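Local coordinates for beta-glucanase (Bacteroides thetaiotaomicron, PDB 6EUG), which probably hydrolyses beta-1,3-linked galactose units of arabinogalactan with the glycoside hydrolase family 43 part that makes up this chain, at residues G106-R111 with H128-G133; Q134-A139 with M211-T216; G100-K105 with Y153-S158. All coordinates share one frame; numbering follows the deposited sequence. Where two conformers were deposited one is given.

Interaction 1: residues G106-R111 with H128-G133; sequences GCIMER and HLELKG. With GIM (glucoimidazole), chain B.
Glu110 and His128, a hydrogen-bonded antiparallel pair, turn their side chains to the same face of the sheet, where glucoimidazole lies. Glu110 OE1 accepts from the sugar O4 at 2.6 Å and, more loosely, from O3. The same oxygen takes a bond from water 1 (2.9 Å), which also meets His128 ND1 in the plane of the imidazole and the sugar O3. The two side chains touch, Glu110 OE1 lying 3.6 Å from His128 ND1, but the hydrogen-bonded link between them runs through the water. From the next residue, the extended arm of Arg111 reaches the sugar: NH2 donates to O2 at 3.2 Å, while NE makes a weak bond to O3. In the second shell, with CG anti to the backbone N (chi1 174°), the His128 ring lies between Glu110 and Glu130, and NE2 donates almost straight to Glu130 OE2 (2.6 Å), close to the ring plane and on the anti side of the carboxylate. The Tyr136 hydroxyl is hydrogen-bonded to Glu110 OE2, and Ala139 N to Glu130 OE1. Further out, a regular ladder pairs Ile108 with Glu130 and Glu110 with His128, two bonds each. On the reverse face Leu129 CD1 packs against Cys107 SG (3.8 Å). This hairpin, strands 108-117 and 122-130, belongs to one blade of the five-bladed propeller of family 43. NE2 is spent on Glu130, which should fix the imidazole's rotation and keep ND1 toward the water; His128 thus probably acts as a second-shell residue that helps place the water and Glu110 OE1.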
loop_
_atom_site.group_PDB
_atom_site.type_symbol
_atom_site.label_atom_id
_atom_site.label_comp_id
_atom_site.label_asym_id
_atom_site.label_seq_id
_atom_site.Cartn_x
_atom_site.Cartn_y
_atom_site.Cartn_z
ATOM N N GLY A 106 14.484 -15.618 -1.164
ATOM C CA GLY A 106 13.335 -16.517 -1.257
ATOM C C GLY A 106 12.081 -15.976 -0.597
ATOM O O GLY A 106 10.980 -16.455 -0.895
ATOM N N CYS A 107 12.228 -14.986 0.302
ATOM C CA CYS A 107 11.046 -14.287 0.871
ATOM C C CYS A 107 10.330 -13.393 -0.169
ATOM O O CYS A 107 10.908 -12.986 -1.189
ATOM C CB CYS A 107 11.453 -13.481 2.112
ATOM S SG CYS A 107 12.285 -11.918 1.727
ATOM N N ILE A 108 9.050 -13.090 0.080
ATOM C CA ILE A 108 8.291 -12.144 -0.757
ATOM C C ILE A 108 8.338 -10.759 -0.089
ATOM O O ILE A 108 8.076 -10.652 1.110
ATOM C CB ILE A 108 6.826 -12.627 -0.905
ATOM C CG1 ILE A 108 6.764 -13.885 -1.795
ATOM C CG2 ILE A 108 5.876 -11.560 -1.407
ATOM C CD1 ILE A 108 5.433 -14.604 -1.687
ATOM N N MET A 109 8.683 -9.741 -0.871
ATOM C CA MET A 109 8.734 -8.355 -0.429
ATOM C C MET A 109 7.903 -7.535 -1.417
ATOM O O MET A 109 8.284 -7.415 -2.591
ATOM C CB MET A 109 10.191 -7.893 -0.445
ATOM C CG MET A 109 11.082 -8.610 0.564
ATOM S SD MET A 109 12.768 -8.073 0.299
ATOM C CE MET A 109 13.348 -7.664 1.938
ATOM N N GLU A 110 6.764 -6.997 -0.945
ATOM C CA GLU A 110 5.800 -6.242 -1.778
ATOM C C GLU A 110 5.366 -4.884 -1.203
ATOM O O GLU A 110 5.399 -4.652 0.017
ATOM C CB GLU A 110 4.542 -7.079 -2.076
ATOM C CG GLU A 110 4.840 -8.286 -2.956
ATOM C CD GLU A 110 3.648 -9.186 -3.262
ATOM O OE1 GLU A 110 2.513 -8.936 -2.760
ATOM O OE2 GLU A 110 3.862 -10.201 -3.995
ATOM N N ARG A 111 5.025 -3.993 -2.127
ATOM C CA ARG A 111 4.378 -2.727 -1.827
ATOM C C ARG A 111 5.125 -1.870 -0.809
ATOM O O ARG A 111 4.528 -1.305 0.103
ATOM C CB ARG A 111 2.888 -2.948 -1.486
ATOM C CG ARG A 111 2.067 -3.471 -2.655
ATOM C CD ARG A 111 0.545 -3.491 -2.435
ATOM N NE ARG A 111 -0.119 -4.083 -3.602
ATOM C CZ ARG A 111 -0.386 -3.449 -4.752
ATOM N NH1 ARG A 111 -0.165 -2.155 -4.904
ATOM N NH2 ARG A 111 -0.947 -4.110 -5.777
ATOM N N HIS A 128 5.168 -5.190 2.851
ATOM C CA HIS A 128 4.512 -6.494 3.019
ATOM C C HIS A 128 5.553 -7.588 2.868
ATOM O O HIS A 128 6.215 -7.645 1.864
ATOM C CB HIS A 128 3.412 -6.604 1.942
ATOM C CG HIS A 128 2.712 -7.938 1.854
ATOM N ND1 HIS A 128 1.943 -8.280 0.757
ATOM C CD2 HIS A 128 2.653 -8.998 2.703
ATOM C CE1 HIS A 128 1.473 -9.505 0.923
ATOM N NE2 HIS A 128 1.880 -9.961 2.097
ATOM N N LEU A 129 5.707 -8.417 3.914
ATOM C CA LEU A 129 6.625 -9.549 3.929
ATOM C C LEU A 129 5.875 -10.880 4.061
ATOM O O LEU A 129 4.986 -11.004 4.897
ATOM C CB LEU A 129 7.608 -9.429 5.112
ATOM C CG LEU A 129 8.641 -10.568 5.285
ATOM C CD1 LEU A 129 9.640 -10.607 4.132
ATOM C CD2 LEU A 129 9.384 -10.398 6.601
ATOM N N GLU A 130 6.264 -11.881 3.250
ATOM C CA GLU A 130 5.909 -13.267 3.475
ATOM C C GLU A 130 7.221 -14.076 3.569
ATOM O O GLU A 130 8.129 -13.949 2.722
ATOM C CB GLU A 130 5.017 -13.826 2.358
ATOM C CG GLU A 130 3.720 -13.051 2.084
ATOM C CD GLU A 130 2.622 -13.190 3.125
ATOM O OE1 GLU A 130 2.711 -14.096 3.988
ATOM O OE2 GLU A 130 1.619 -12.417 3.048
ATOM N N LEU A 131 7.316 -14.873 4.635
ATOM C CA LEU A 131 8.508 -15.649 4.932
ATOM C C LEU A 131 8.769 -16.716 3.858
ATOM O O LEU A 131 7.831 -17.271 3.275
ATOM C CB LEU A 131 8.404 -16.293 6.317
ATOM C CG LEU A 131 8.196 -15.386 7.539
ATOM C CD1 LEU A 131 7.963 -16.200 8.813
ATOM C CD2 LEU A 131 9.379 -14.451 7.722
ATOM N N LYS A 132 10.048 -16.933 3.571
ATOM C CA LYS A 132 10.496 -17.937 2.601
ATOM C C LYS A 132 9.818 -19.260 2.834
ATOM O O LYS A 132 9.770 -19.759 3.962
ATOM C CB LYS A 132 12.033 -18.118 2.711
ATOM C CG LYS A 132 12.617 -19.238 1.842
ATOM C CD LYS A 132 14.124 -19.421 1.990
ATOM C CE LYS A 132 14.632 -20.526 1.045
ATOM N NZ LYS A 132 16.046 -20.888 1.320
ATOM N N GLY A 133 9.283 -19.810 1.750
ATOM C CA GLY A 133 8.717 -21.151 1.739
ATOM C C GLY A 133 7.326 -21.299 2.319
ATOM O O GLY A 133 6.833 -22.432 2.400
HETATM C C1 GIM B . -2.517 -8.963 -5.171
HETATM C C2 GIM B . -1.774 -7.809 -4.616
HETATM N N10 GIM B . -1.979 -10.021 -5.804
HETATM C C3 GIM B . -0.346 -7.787 -5.192
HETATM C C4 GIM B . 0.242 -9.229 -5.156
HETATM C C5 GIM B . -0.528 -10.150 -6.115
HETATM C C6 GIM B . -0.067 -11.605 -6.052
HETATM C C7 GIM B . -4.171 -10.320 -5.671
HETATM C C8 GIM B . -2.992 -10.865 -6.137
HETATM N N1 GIM B . -3.858 -9.145 -5.080
HETATM O O3 GIM B . 0.500 -6.925 -4.416
HETATM O O2 GIM B . -2.588 -6.617 -4.779
HETATM O O4 GIM B . 0.266 -9.814 -3.828
HETATM O O6 GIM B . -0.425 -12.189 -4.803
HETATM O O HOH W 1 1.234 -6.694 -1.429
#

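Interaction 2: residues Q134-A139 with M211-T216; sequences QGYGPA and MSRDMT. With GIM (glucoimidazole), chain B.
Ala139 and Ser212 bring the two backbones together, with CA atoms 5.1 Å apart and Ser212 N bonded to Ala139 O at 2.9 Å, just after a type II' turn (Gln134 to Gly137) has reversed the first chain. The main side-chain grip is that of Arg213 on the carbonyl of Tyr136. Its guanidinium comes side-on, NE at 3.0 Å and NH2 at 2.8 Å from Tyr136 O, with the oxygen nearly in the guanidinium plane. NE lies on a carbonyl lone pair, whereas NH2 sits well above the carbonyl plane. A bend at chi2 (-148°) brings the arm back toward the turn, and its CG touches the Ala139 methyl at 3.9 Å; the same methyl lies over one face of the guanidinium. From another direction Met211 folds its thioether end so that CE meets Ala139 CB at 3.7 Å. The remaining nitrogen, Arg213 NH1, is hydrogen-bonded to Asn234.

Both segments also send a residue to glucoimidazole. The sugar O6 lies obliquely to the Tyr136 ring, 3.3 Å from Tyr136 OH; the hydroxyl itself is hydrogen-bonded to Glu110 OE2. Asp214 OD2 accepts from the sugar O2 at 2.7 Å and is held in turn by Ala264 N. Asp214 sits just ahead of strand 215-219, which opens the next blade of the propeller, so the contact spans two neighbouring blades at the pocket. Two donors on one carbonyl oxygen, with Asn234 on NH1, should restrain the rotation of the guanidinium and help hold the turn against it. Tyr136, at the O6 end of the sugar, and Asp214, at the O2 end, are thereby tied to each other through the residue that precedes Asp214.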
loop_
_atom_site.group_PDB
_atom_site.type_symbol
_atom_site.label_atom_id
_atom_site.label_comp_id
_atom_site.label_asym_id
_atom_site.label_seq_id
_atom_site.Cartn_x
_atom_site.Cartn_y
_atom_site.Cartn_z
ATOM N N GLN A 134 6.710 -20.185 2.760
ATOM C CA GLN A 134 5.407 -20.218 3.431
ATOM C C GLN A 134 4.250 -19.640 2.604
ATOM O O GLN A 134 3.159 -19.399 3.136
ATOM C CB GLN A 134 5.510 -19.554 4.836
ATOM C CG GLN A 134 6.591 -20.208 5.684
ATOM C CD GLN A 134 6.481 -19.923 7.171
ATOM O OE1 GLN A 134 5.394 -19.895 7.743
ATOM N NE2 GLN A 134 7.628 -19.723 7.813
ATOM N N GLY A 135 4.451 -19.451 1.298
ATOM C CA GLY A 135 3.407 -18.870 0.432
ATOM C C GLY A 135 3.009 -17.463 0.911
ATOM O O GLY A 135 3.856 -16.661 1.264
ATOM N N TYR A 136 1.717 -17.177 0.936
ATOM C CA TYR A 136 1.198 -15.919 1.513
ATOM C C TYR A 136 0.552 -16.124 2.928
ATOM O O TYR A 136 -0.193 -15.273 3.421
ATOM C CB TYR A 136 0.222 -15.233 0.517
ATOM C CG TYR A 136 0.892 -14.527 -0.666
ATOM C CD1 TYR A 136 1.185 -15.215 -1.836
ATOM C CD2 TYR A 136 1.195 -13.164 -0.623
ATOM C CE1 TYR A 136 1.793 -14.591 -2.925
ATOM C CE2 TYR A 136 1.813 -12.530 -1.702
ATOM C CZ TYR A 136 2.098 -13.251 -2.869
ATOM O OH TYR A 136 2.710 -12.673 -3.972
ATOM N N GLY A 137 0.854 -17.238 3.582
ATOM C CA GLY A 137 0.375 -17.530 4.931
ATOM C C GLY A 137 0.710 -16.525 6.030
ATOM O O GLY A 137 -0.184 -16.078 6.726
ATOM N N PRO A 138 2.005 -16.189 6.217
ATOM C CA PRO A 138 2.370 -15.344 7.364
ATOM C C PRO A 138 1.701 -13.958 7.484
ATOM O O PRO A 138 1.483 -13.490 8.597
ATOM C CB PRO A 138 3.906 -15.245 7.255
ATOM C CG PRO A 138 4.291 -16.518 6.563
ATOM C CD PRO A 138 3.186 -16.789 5.576
ATOM N N ALA A 139 1.454 -13.281 6.350
ATOM C CA ALA A 139 0.752 -12.007 6.296
ATOM C C ALA A 139 1.328 -10.977 7.250
ATOM O O ALA A 139 0.620 -10.484 8.145
ATOM C CB ALA A 139 -0.758 -12.217 6.526
ATOM N N MET A 211 -3.616 -9.643 10.555
ATOM C CA MET A 211 -2.933 -9.909 9.299
ATOM C C MET A 211 -2.706 -8.628 8.524
ATOM O O MET A 211 -3.498 -7.713 8.614
ATOM C CB MET A 211 -3.736 -10.889 8.427
ATOM C CG MET A 211 -3.901 -12.291 9.032
ATOM S SD MET A 211 -5.043 -13.348 8.132
ATOM C CE MET A 211 -4.157 -13.610 6.590
ATOM N N SER A 212 -1.574 -8.561 7.813
ATOM C CA SER A 212 -1.245 -7.400 6.949
ATOM C C SER A 212 -0.688 -7.884 5.646
ATOM O O SER A 212 0.363 -8.533 5.655
ATOM C CB SER A 212 -0.200 -6.487 7.671
ATOM O OG SER A 212 0.072 -5.291 6.940
ATOM N N ARG A 213 -1.391 -7.604 4.531
ATOM C CA ARG A 213 -0.913 -7.910 3.194
ATOM C C ARG A 213 -0.693 -6.601 2.397
ATOM O O ARG A 213 0.249 -5.868 2.731
ATOM C CB ARG A 213 -1.760 -9.003 2.496
ATOM C CG ARG A 213 -1.713 -10.348 3.208
ATOM C CD ARG A 213 -1.840 -11.495 2.202
ATOM N NE ARG A 213 -1.902 -12.841 2.784
ATOM C CZ ARG A 213 -3.027 -13.499 3.078
ATOM N NH1 ARG A 213 -4.231 -12.927 2.928
ATOM N NH2 ARG A 213 -2.955 -14.739 3.566
ATOM N N ASP A 214 -1.529 -6.273 1.411
ATOM C CA ASP A 214 -1.384 -4.998 0.717
ATOM C C ASP A 214 -1.465 -3.852 1.765
ATOM O O ASP A 214 -2.251 -3.936 2.733
ATOM C CB ASP A 214 -2.482 -4.755 -0.330
ATOM C CG ASP A 214 -2.349 -5.606 -1.580
ATOM O OD1 ASP A 214 -1.420 -6.437 -1.741
ATOM O OD2 ASP A 214 -3.201 -5.385 -2.476
ATOM N N MET A 215 -0.600 -2.850 1.595
ATOM C CA MET A 215 -0.448 -1.754 2.580
ATOM C C MET A 215 0.068 -0.442 2.005
ATOM O O MET A 215 0.640 -0.384 0.908
ATOM C CB MET A 215 0.486 -2.204 3.725
ATOM C CG MET A 215 1.886 -2.675 3.313
ATOM S SD MET A 215 3.277 -2.210 4.376
ATOM C CE MET A 215 3.404 -0.471 3.906
ATOM N N THR A 216 -0.136 0.630 2.794
ATOM C CA THR A 216 0.505 1.880 2.566
ATOM C C THR A 216 0.734 2.619 3.888
ATOM O O THR A 216 0.431 2.085 4.978
ATOM C CB THR A 216 -0.245 2.721 1.529
ATOM O OG1 THR A 216 0.591 3.797 1.069
ATOM C CG2 THR A 216 -1.588 3.281 2.078
HETATM C C1 GIM B . -2.517 -8.963 -5.171
HETATM C C2 GIM B . -1.774 -7.809 -4.616
HETATM N N10 GIM B . -1.979 -10.021 -5.804
HETATM C C3 GIM B . -0.346 -7.787 -5.192
HETATM C C4 GIM B . 0.242 -9.229 -5.156
HETATM C C5 GIM B . -0.528 -10.150 -6.115
HETATM C C6 GIM B . -0.067 -11.605 -6.052
HETATM C C7 GIM B . -4.171 -10.320 -5.671
HETATM C C8 GIM B . -2.992 -10.865 -6.137
HETATM N N1 GIM B . -3.858 -9.145 -5.080
HETATM O O3 GIM B . 0.500 -6.925 -4.416
HETATM O O2 GIM B . -2.588 -6.617 -4.779
HETATM O O4 GIM B . 0.266 -9.814 -3.828
HETATM O O6 GIM B . -0.425 -12.189 -4.803
#

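Interaction 3: residues G100-K105 with Y153-S158; sequences GHDIEK and YRFIRS
His101 opens the contact by pointing its imidazole at Phe155: CE1 comes to 3.4 Å from Phe155 CD2. The pair is an offset edge-to-face stack, with the histidine edge toward the phenyl face, ring centres 5.0 Å apart and planes at 68°. The imidazole is steadied from its own segment, for ND1 accepts a bond from Ile103 N at 3.1 Å, as the type I turn from His101 to Glu104 brings that amide round. Asp102 follows at the first corner of the turn. Its carboxylate stands nearly upright to the phenyl plane, at 79°, with OD2 by the ring edge, 3.6 Å from Phe155 CZ. OD2 also takes a 2.8 Å bond from Ser158 OG, which arrives from above the carboxylate plane, and a second from water 2, itself bonded to Ser158 N. The serine hydroxyl has a further partner in Arg140 of the adjoining strand.

Strand 154-159 is the outermost strand of its four-stranded propeller blade, and the turn lies in the linker that leads from the preceding blade to strand 108-117. A classic beta bulge, Ile156 and Arg157 opposite Val143, separates Phe155 from Ser158. Next along the turn, Ile103 brings two branches to the aromatic: its CD1 lies 3.9 Å from Phe155 CB, and Ile103 CG2 approaches the ring obliquely at Phe155 CD1 and CE1. The same isoleucine also packs on Leu129 and Met109.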
loop_
_atom_site.group_PDB
_atom_site.type_symbol
_atom_site.label_atom_id
_atom_site.label_comp_id
_atom_site.label_asym_id
_atom_site.label_seq_id
_atom_site.Cartn_x
_atom_site.Cartn_y
_atom_site.Cartn_z
ATOM N N GLY A 100 17.826 -18.544 7.579
ATOM C CA GLY A 100 16.707 -18.395 8.497
ATOM C C GLY A 100 16.257 -16.985 8.846
ATOM O O GLY A 100 15.355 -16.823 9.659
ATOM N N HIS A 101 16.879 -15.974 8.248
ATOM C CA HIS A 101 16.543 -14.545 8.505
ATOM C C HIS A 101 15.154 -14.225 7.938
ATOM O O HIS A 101 14.753 -14.796 6.904
ATOM C CB HIS A 101 17.584 -13.630 7.869
ATOM C CG HIS A 101 17.547 -12.221 8.370
ATOM N ND1 HIS A 101 16.729 -11.255 7.828
ATOM C CD2 HIS A 101 18.251 -11.608 9.358
ATOM C CE1 HIS A 101 16.912 -10.113 8.473
ATOM N NE2 HIS A 101 17.845 -10.295 9.396
ATOM N N ASP A 102 14.438 -13.305 8.577
ATOM C CA ASP A 102 13.077 -12.954 8.132
ATOM C C ASP A 102 13.079 -12.503 6.658
ATOM O O ASP A 102 12.136 -12.820 5.926
ATOM C CB ASP A 102 12.457 -11.812 8.997
ATOM C CG ASP A 102 11.924 -12.278 10.361
ATOM O OD1 ASP A 102 12.061 -13.485 10.725
ATOM O OD2 ASP A 102 11.358 -11.390 11.094
ATOM N N ILE A 103 14.098 -11.758 6.224
ATOM C CA ILE A 103 14.185 -11.320 4.802
ATOM C C ILE A 103 15.221 -12.076 3.958
ATOM O O ILE A 103 15.763 -11.545 2.968
ATOM C CB ILE A 103 14.305 -9.784 4.642
ATOM C CG1 ILE A 103 15.542 -9.202 5.322
ATOM C CG2 ILE A 103 13.035 -9.116 5.171
ATOM C CD1 ILE A 103 15.894 -7.808 4.823
ATOM N N GLU A 104 15.476 -13.331 4.319
ATOM C CA GLU A 104 16.376 -14.181 3.534
ATOM C C GLU A 104 15.893 -14.331 2.096
ATOM O O GLU A 104 14.660 -14.330 1.830
ATOM C CB GLU A 104 16.566 -15.546 4.198
ATOM C CG GLU A 104 15.386 -16.484 4.201
ATOM C CD GLU A 104 15.724 -17.771 4.931
ATOM O OE1 GLU A 104 14.902 -18.128 5.809
ATOM O OE2 GLU A 104 16.830 -18.366 4.653
ATOM N N LYS A 105 16.848 -14.450 1.171
ATOM C CA LYS A 105 16.513 -14.663 -0.246
ATOM C C LYS A 105 15.528 -15.839 -0.373
ATOM O O LYS A 105 15.728 -16.915 0.239
ATOM C CB LYS A 105 17.760 -14.922 -1.108
ATOM C CG LYS A 105 17.525 -14.762 -2.609
ATOM C CD LYS A 105 18.703 -15.226 -3.428
ATOM C CE LYS A 105 18.267 -15.642 -4.832
ATOM N NZ LYS A 105 18.550 -14.523 -5.733
ATOM N N TYR A 153 19.119 0.547 3.617
ATOM C CA TYR A 153 18.271 0.383 4.780
ATOM C C TYR A 153 18.676 -0.851 5.603
ATOM O O TYR A 153 19.064 -1.909 5.050
ATOM C CB TYR A 153 16.764 0.271 4.359
ATOM C CG TYR A 153 16.184 1.593 3.857
ATOM C CD1 TYR A 153 16.613 2.172 2.627
ATOM C CD2 TYR A 153 15.244 2.313 4.623
ATOM C CE1 TYR A 153 16.144 3.428 2.205
ATOM C CE2 TYR A 153 14.745 3.562 4.177
ATOM C CZ TYR A 153 15.169 4.110 2.976
ATOM O OH TYR A 153 14.701 5.369 2.569
ATOM N N ARG A 154 18.526 -0.711 6.927
ATOM C CA ARG A 154 18.763 -1.784 7.909
ATOM C C ARG A 154 17.412 -2.373 8.410
ATOM O O ARG A 154 16.614 -1.662 9.027
ATOM C CB ARG A 154 19.589 -1.254 9.091
ATOM C CG ARG A 154 19.695 -2.207 10.294
ATOM C CD ARG A 154 20.630 -1.673 11.397
ATOM N NE ARG A 154 20.276 -0.345 11.940
ATOM C CZ ARG A 154 19.372 -0.079 12.901
ATOM N NH1 ARG A 154 18.633 -1.033 13.476
ATOM N NH2 ARG A 154 19.198 1.180 13.289
ATOM N N PHE A 155 17.200 -3.677 8.166
ATOM C CA PHE A 155 16.011 -4.407 8.653
ATOM C C PHE A 155 15.986 -4.373 10.185
ATOM O O PHE A 155 17.036 -4.567 10.841
ATOM C CB PHE A 155 16.021 -5.892 8.171
ATOM C CG PHE A 155 14.951 -6.758 8.789
ATOM C CD1 PHE A 155 13.669 -6.782 8.250
ATOM C CD2 PHE A 155 15.204 -7.543 9.919
ATOM C CE1 PHE A 155 12.666 -7.558 8.813
ATOM C CE2 PHE A 155 14.190 -8.311 10.498
ATOM C CZ PHE A 155 12.919 -8.331 9.944
ATOM N N ILE A 156 14.811 -4.098 10.737
ATOM C CA ILE A 156 14.599 -4.124 12.196
ATOM C C ILE A 156 13.809 -5.344 12.635
ATOM O O ILE A 156 14.286 -6.114 13.440
ATOM C CB ILE A 156 13.928 -2.838 12.726
ATOM C CG1 ILE A 156 14.764 -1.615 12.378
ATOM C CG2 ILE A 156 13.723 -2.937 14.230
ATOM C CD1 ILE A 156 14.067 -0.296 12.654
ATOM N N ARG A 157 12.557 -5.471 12.196
ATOM C CA ARG A 157 11.702 -6.592 12.629
ATOM C C ARG A 157 10.464 -6.712 11.726
ATOM O O ARG A 157 10.237 -5.838 10.877
ATOM C CB ARG A 157 11.291 -6.433 14.103
ATOM C CG ARG A 157 10.229 -5.368 14.330
ATOM C CD ARG A 157 9.785 -5.209 15.781
ATOM N NE ARG A 157 10.848 -4.587 16.586
ATOM C CZ ARG A 157 11.060 -3.273 16.791
ATOM N NH1 ARG A 157 12.101 -2.914 17.554
ATOM N NH2 ARG A 157 10.304 -2.307 16.244
ATOM N N SER A 158 9.757 -7.841 11.862
ATOM C CA SER A 158 8.514 -8.102 11.119
ATOM C C SER A 158 7.521 -8.788 12.032
ATOM O O SER A 158 7.890 -9.392 13.062
ATOM C CB SER A 158 8.756 -8.951 9.852
ATOM O OG SER A 158 8.958 -10.342 10.140
HETATM O O HOH W 2 11.344 -10.007 13.298
#

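From the N terminus the chain first passes 100-105, in the linker between two propeller blades, then runs directly into 106-111. Interaction 1 closes the hairpin between 106-111 and 128-133, and 134-139 follows without a break. The chain then reaches 153-158, where interaction 3 closes a wider loop enclosing the whole of interaction 1 and joins the interblade linker to the outermost strand of the blade. Interaction 2 crosses interaction 3: its loop opens at 134-139, inside that span, and closes only at 211-216, on the next blade. Interactions 1 and 2 share glucoimidazole and touch through Glu110 and Tyr136; interaction 3 packs on the side of Met109 and Leu129.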